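Local coordinates for putative N-acetylneuraminate lyase ([Ruminococcus] gnavus ATCC 29149, PDB 6RB7), which belongs to the dihydrodipicolinate synthetase family, whose members share a TIM-barrel fold, at residues His127-Gly132 / Ala160-Thr165; Ala157-Ala160 / Asp166-Ile169. One frame throughout, in Å; residues are numbered along the deposited sequence.

Contact 1 (His127-Gly132 / Ala160-Thr165); sequences HAEGLG and AAAPNT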
loop_
_atom_site.group_PDB
_atom_site.type_symbol
_atom_site.label_atom_id
_atom_site.label_comp_id
_atom_site.label_asym_id
_atom_site.label_seq_id
_atom_site.Cartn_x
_atom_site.Cartn_y
_atom_site.Cartn_z
ATOM N N HIS A 127 -17.291 -3.406 32.729
ATOM C CA HIS A 127 -18.749 -3.602 32.610
ATOM C C HIS A 127 -19.037 -5.011 32.085
ATOM O O HIS A 127 -19.951 -5.695 32.612
ATOM C CB HIS A 127 -19.347 -2.483 31.776
ATOM C CG HIS A 127 -20.782 -2.669 31.461
ATOM N ND1 HIS A 127 -21.196 -3.305 30.300
ATOM C CD2 HIS A 127 -21.891 -2.269 32.119
ATOM C CE1 HIS A 127 -22.514 -3.265 30.270
ATOM N NE2 HIS A 127 -22.973 -2.635 31.370
ATOM N N ALA A 128 -18.296 -5.449 31.060
ATOM C CA ALA A 128 -18.502 -6.771 30.449
ATOM C C ALA A 128 -18.199 -7.886 31.450
ATOM O O ALA A 128 -18.970 -8.866 31.528
ATOM C CB ALA A 128 -17.688 -6.886 29.159
ATOM N N GLU A 129 -17.113 -7.775 32.202
ATOM C CA GLU A 129 -16.775 -8.792 33.212
ATOM C C GLU A 129 -17.890 -8.796 34.278
ATOM O O GLU A 129 -18.291 -9.886 34.749
ATOM C CB GLU A 129 -15.408 -8.554 33.806
ATOM C CG GLU A 129 -15.106 -9.584 34.868
ATOM C CD GLU A 129 -13.652 -9.678 35.283
ATOM O OE1 GLU A 129 -12.832 -10.161 34.507
ATOM O OE2 GLU A 129 -13.367 -9.288 36.406
ATOM N N GLY A 130 -18.424 -7.651 34.607
ATOM C CA GLY A 130 -19.529 -7.552 35.585
ATOM C C GLY A 130 -20.758 -8.320 35.136
ATOM O O GLY A 130 -21.532 -8.798 36.005
ATOM N N LEU A 131 -20.981 -8.455 33.829
ATOM C CA LEU A 131 -22.134 -9.203 33.278
ATOM C C LEU A 131 -21.796 -10.668 33.012
ATOM O O LEU A 131 -22.688 -11.376 32.531
ATOM C CB LEU A 131 -22.584 -8.516 31.979
ATOM C CG LEU A 131 -23.242 -7.154 32.182
ATOM C CD1 LEU A 131 -23.620 -6.582 30.831
ATOM C CD2 LEU A 131 -24.502 -7.276 33.040
ATOM N N GLY A 132 -20.546 -11.094 33.191
ATOM C CA GLY A 132 -20.165 -12.509 33.049
ATOM C C GLY A 132 -20.090 -12.943 31.592
ATOM O O GLY A 132 -20.409 -14.110 31.266
ATOM N N ALA A 160 -6.483 -5.976 31.945
ATOM C CA ALA A 160 -6.334 -5.811 33.419
ATOM C C ALA A 160 -7.640 -5.267 34.022
ATOM O O ALA A 160 -7.825 -5.440 35.242
ATOM C CB ALA A 160 -5.187 -4.872 33.705
ATOM N N ALA A 161 -8.495 -4.608 33.248
ATOM C CA ALA A 161 -9.794 -4.088 33.731
ATOM C C ALA A 161 -10.824 -5.225 33.818
ATOM O O ALA A 161 -11.871 -5.011 34.432
ATOM C CB ALA A 161 -10.290 -2.960 32.859
ATOM N N ALA A 162 -10.568 -6.356 33.147
ATOM C CA ALA A 162 -11.412 -7.570 33.167
ATOM C C ALA A 162 -10.499 -8.743 33.451
ATOM O O ALA A 162 -10.309 -9.645 32.625
ATOM C CB ALA A 162 -12.155 -7.748 31.873
ATOM N N PRO A 163 -9.860 -8.753 34.638
ATOM C CA PRO A 163 -8.734 -9.644 34.865
ATOM C C PRO A 163 -9.087 -11.123 34.984
ATOM O O PRO A 163 -8.151 -11.941 35.033
ATOM C CB PRO A 163 -8.146 -9.096 36.170
ATOM C CG PRO A 163 -9.329 -8.530 36.879
ATOM C CD PRO A 163 -10.149 -7.870 35.790
ATOM N N ASN A 164 -10.372 -11.446 35.063
ATOM C CA ASN A 164 -10.850 -12.844 35.176
ATOM C C ASN A 164 -11.472 -13.287 33.860
ATOM O O ASN A 164 -12.150 -14.322 33.863
ATOM C CB ASN A 164 -11.883 -12.937 36.308
ATOM C CG ASN A 164 -11.260 -12.488 37.607
ATOM O OD1 ASN A 164 -10.309 -13.130 38.060
ATOM N ND2 ASN A 164 -11.723 -11.367 38.154
ATOM N N THR A 165 -11.279 -12.528 32.774
ATOM C CA THR A 165 -12.024 -12.740 31.515
ATOM C C THR A 165 -11.064 -13.108 30.380
ATOM O O THR A 165 -10.071 -12.416 30.183
ATOM C CB THR A 165 -12.906 -11.542 31.176
ATOM O OG1 THR A 165 -13.814 -11.293 32.256
ATOM C CG2 THR A 165 -13.762 -11.793 29.964
HETATM O O HOH W 1 -13.377 -6.027 36.413
#

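Contact 2 (Ala157-Ala160 / Asp166-Ile169); sequences AISA and DFVI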
loop_
_atom_site.group_PDB
_atom_site.type_symbol
_atom_site.label_atom_id
_atom_site.label_comp_id
_atom_site.label_asym_id
_atom_site.label_seq_id
_atom_site.Cartn_x
_atom_site.Cartn_y
_atom_site.Cartn_z
ATOM N N ALA A 157 -3.899 -3.182 29.219
ATOM C CA ALA A 157 -4.679 -2.292 30.101
ATOM C C ALA A 157 -6.130 -2.697 30.063
ATOM O O ALA A 157 -6.823 -2.752 31.104
ATOM C CB ALA A 157 -4.513 -0.841 29.739
ATOM N N ILE A 158 -6.633 -3.000 28.860
ATOM C CA ILE A 158 -8.035 -3.439 28.716
ATOM C C ILE A 158 -8.198 -4.778 29.453
ATOM O O ILE A 158 -9.157 -4.932 30.236
ATOM C CB ILE A 158 -8.387 -3.552 27.214
ATOM C CG1 ILE A 158 -8.355 -2.167 26.572
ATOM C CG2 ILE A 158 -9.725 -4.230 27.028
ATOM C CD1 ILE A 158 -8.420 -2.182 25.051
ATOM N N SER A 159 -7.277 -5.712 29.256
ATOM C CA SER A 159 -7.348 -7.040 29.892
ATOM C C SER A 159 -7.308 -6.874 31.428
ATOM O O SER A 159 -8.058 -7.602 32.120
ATOM C CB SER A 159 -6.241 -7.906 29.391
ATOM O OG SER A 159 -6.242 -9.175 30.067
ATOM N N ALA A 160 -6.483 -5.976 31.945
ATOM C CA ALA A 160 -6.334 -5.811 33.419
ATOM C C ALA A 160 -7.640 -5.267 34.022
ATOM O O ALA A 160 -7.825 -5.440 35.242
ATOM C CB ALA A 160 -5.187 -4.872 33.705
ATOM N N ASP A 166 -11.427 -14.128 29.611
ATOM C CA ASP A 166 -10.721 -14.484 28.360
ATOM C C ASP A 166 -10.618 -13.255 27.435
ATOM O O ASP A 166 -11.548 -12.439 27.375
ATOM C CB ASP A 166 -11.427 -15.597 27.617
ATOM C CG ASP A 166 -11.417 -16.957 28.301
ATOM O OD1 ASP A 166 -10.614 -17.168 29.240
ATOM O OD2 ASP A 166 -12.191 -17.802 27.873
ATOM N N PHE A 167 -9.512 -13.153 26.705
ATOM C CA PHE A 167 -9.216 -11.966 25.869
ATOM C C PHE A 167 -8.883 -12.443 24.452
ATOM O O PHE A 167 -7.971 -13.277 24.242
ATOM C CB PHE A 167 -8.061 -11.163 26.435
ATOM C CG PHE A 167 -7.820 -9.841 25.761
ATOM C CD1 PHE A 167 -7.109 -9.756 24.576
ATOM C CD2 PHE A 167 -8.271 -8.672 26.347
ATOM C CE1 PHE A 167 -6.878 -8.518 23.982
ATOM C CE2 PHE A 167 -8.057 -7.441 25.740
ATOM C CZ PHE A 167 -7.351 -7.369 24.568
ATOM N N VAL A 168 -9.560 -11.855 23.480
ATOM C CA VAL A 168 -9.348 -12.095 22.017
ATOM C C VAL A 168 -8.789 -10.848 21.354
ATOM O O VAL A 168 -9.427 -9.780 21.394
ATOM C CB VAL A 168 -10.644 -12.526 21.328
ATOM C CG1 VAL A 168 -10.431 -12.768 19.851
ATOM C CG2 VAL A 168 -11.240 -13.778 21.983
ATOM N N ILE A 169 -7.640 -10.982 20.681
ATOM C CA ILE A 169 -7.095 -9.889 19.847
ATOM C C ILE A 169 -7.823 -9.917 18.513
ATOM O O ILE A 169 -7.913 -11.009 17.926
ATOM C CB ILE A 169 -5.596 -10.128 19.630
ATOM C CG1 ILE A 169 -4.842 -10.109 20.953
ATOM C CG2 ILE A 169 -5.042 -9.155 18.599
ATOM C CD1 ILE A 169 -3.484 -10.786 20.840
#

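Contact 1 (His127-Gly132 / Ala160-Thr165)
With CG anti to the backbone N (chi1 178°) and the chain staying extended through chi2, Glu-129 carries its carboxylate from the last turn of helix 118-130 into the bend formed by Ala-162 to Thr-165. Thr-165 meets it with OG1 placed beside its own backbone N (chi1 -58°), and the two side chains run antiparallel past one another. The hydroxyl donates to the anti lone pair of OE1, with Thr-165 OG1 and Glu-129 OE1 2.7 Å apart. A second donor, Asn-164 N, reaches Glu-129 OE1 on the syn side at 2.8 Å, 19° out of the carboxylate plane, so one oxygen is gripped twice. The other oxygen takes a longer hydrogen bond, from Asn-164 ND2 to Glu-129 OE2 at 3.2 Å, coming from above the carboxylate plane. A water bridges OE2 to Ala-161 O, donating to both. These bonds limit rotation of the carboxylate, and the donated hydrogens would probably favour its ionised form. Carbon packing is slight, with Ala-162 CB 3.9 Å from Glu-129 CB; separately, Pro-163 CD lies beside the carboxylate, 3.6 Å from Glu-129 OE2. The receiving bend is a type I beta turn, closed by Thr-165 N to Ala-162 O at 3.0 Å. Helix 118-130 itself finishes in a Schellman motif at Gly-132, and its glutamate thus ties it to the alpha-to-beta loop of the next beta-alpha unit of the barrel.

Contact 2 (Ala157-Ala160 / Asp166-Ile169)
This is a small, buried apolar contact between a helix and the strand that follows it: the C-terminal turn of helix 148-160 rests on the start of strand 166-171, and just three residues touch. Phe-167 supplies the strand's part. Its CG is anti to the backbone N (chi1 -172°), which places the ring against Ile-158 and Ser-159 on the helix. Ile-158 comes to the ring edge, near the ring plane, with CG2 3.8 Å from Phe-167 CE2; the two side chains cross at about a right angle. Ser-159 approaches obliquely through its methylene, CB standing 3.7 Å from Phe-167 CD2. Ser-159 CA is 4.0 Å from Phe-167 CD2, evidence that the ring packs close to the helix backbone. The serine hydroxyl does not serve this contact: with OG anti to the backbone N, it is hydrogen-bonded to Asn-191. No hydrogen bond joins the two segments, which bury 119 Å² between them, and their closest approaches are carbon to carbon. Within the strand, Ile-169 CG1 also lies at the edge of the Phe-167 ring. Around the pair, Ile-136 touches both Ile-158 and Phe-167, bringing strand 135-138 into the same apolar layer. Such packing between helix and sheet is characteristic of a beta-alpha-beta crossover, here strand 135-138, helix 148-160 and strand 166-171 of the TIM barrel.

Overall arrangement
The two contacts lie on the same side of the chain's centre, their own centres about 9 Å apart, and Ala-160 belongs to both. Along the chain, helix 118-130 comes first, then strand 135-138, helix 148-160, the loop holding 161-165, and strand 166-171. Contact 2 packs helix 148-160 against its following strand, whereas contact 1 links the loop between them to the preceding helix, 118-130. Ile-136 of strand 135-138 is common ground, touching Ala-162 of contact 1 and Ile-158 and Phe-167 of contact 2. Polar bonding at the partly buried loop thus complements apolar packing deeper in, joining neighbouring beta-alpha units of the barrel wall.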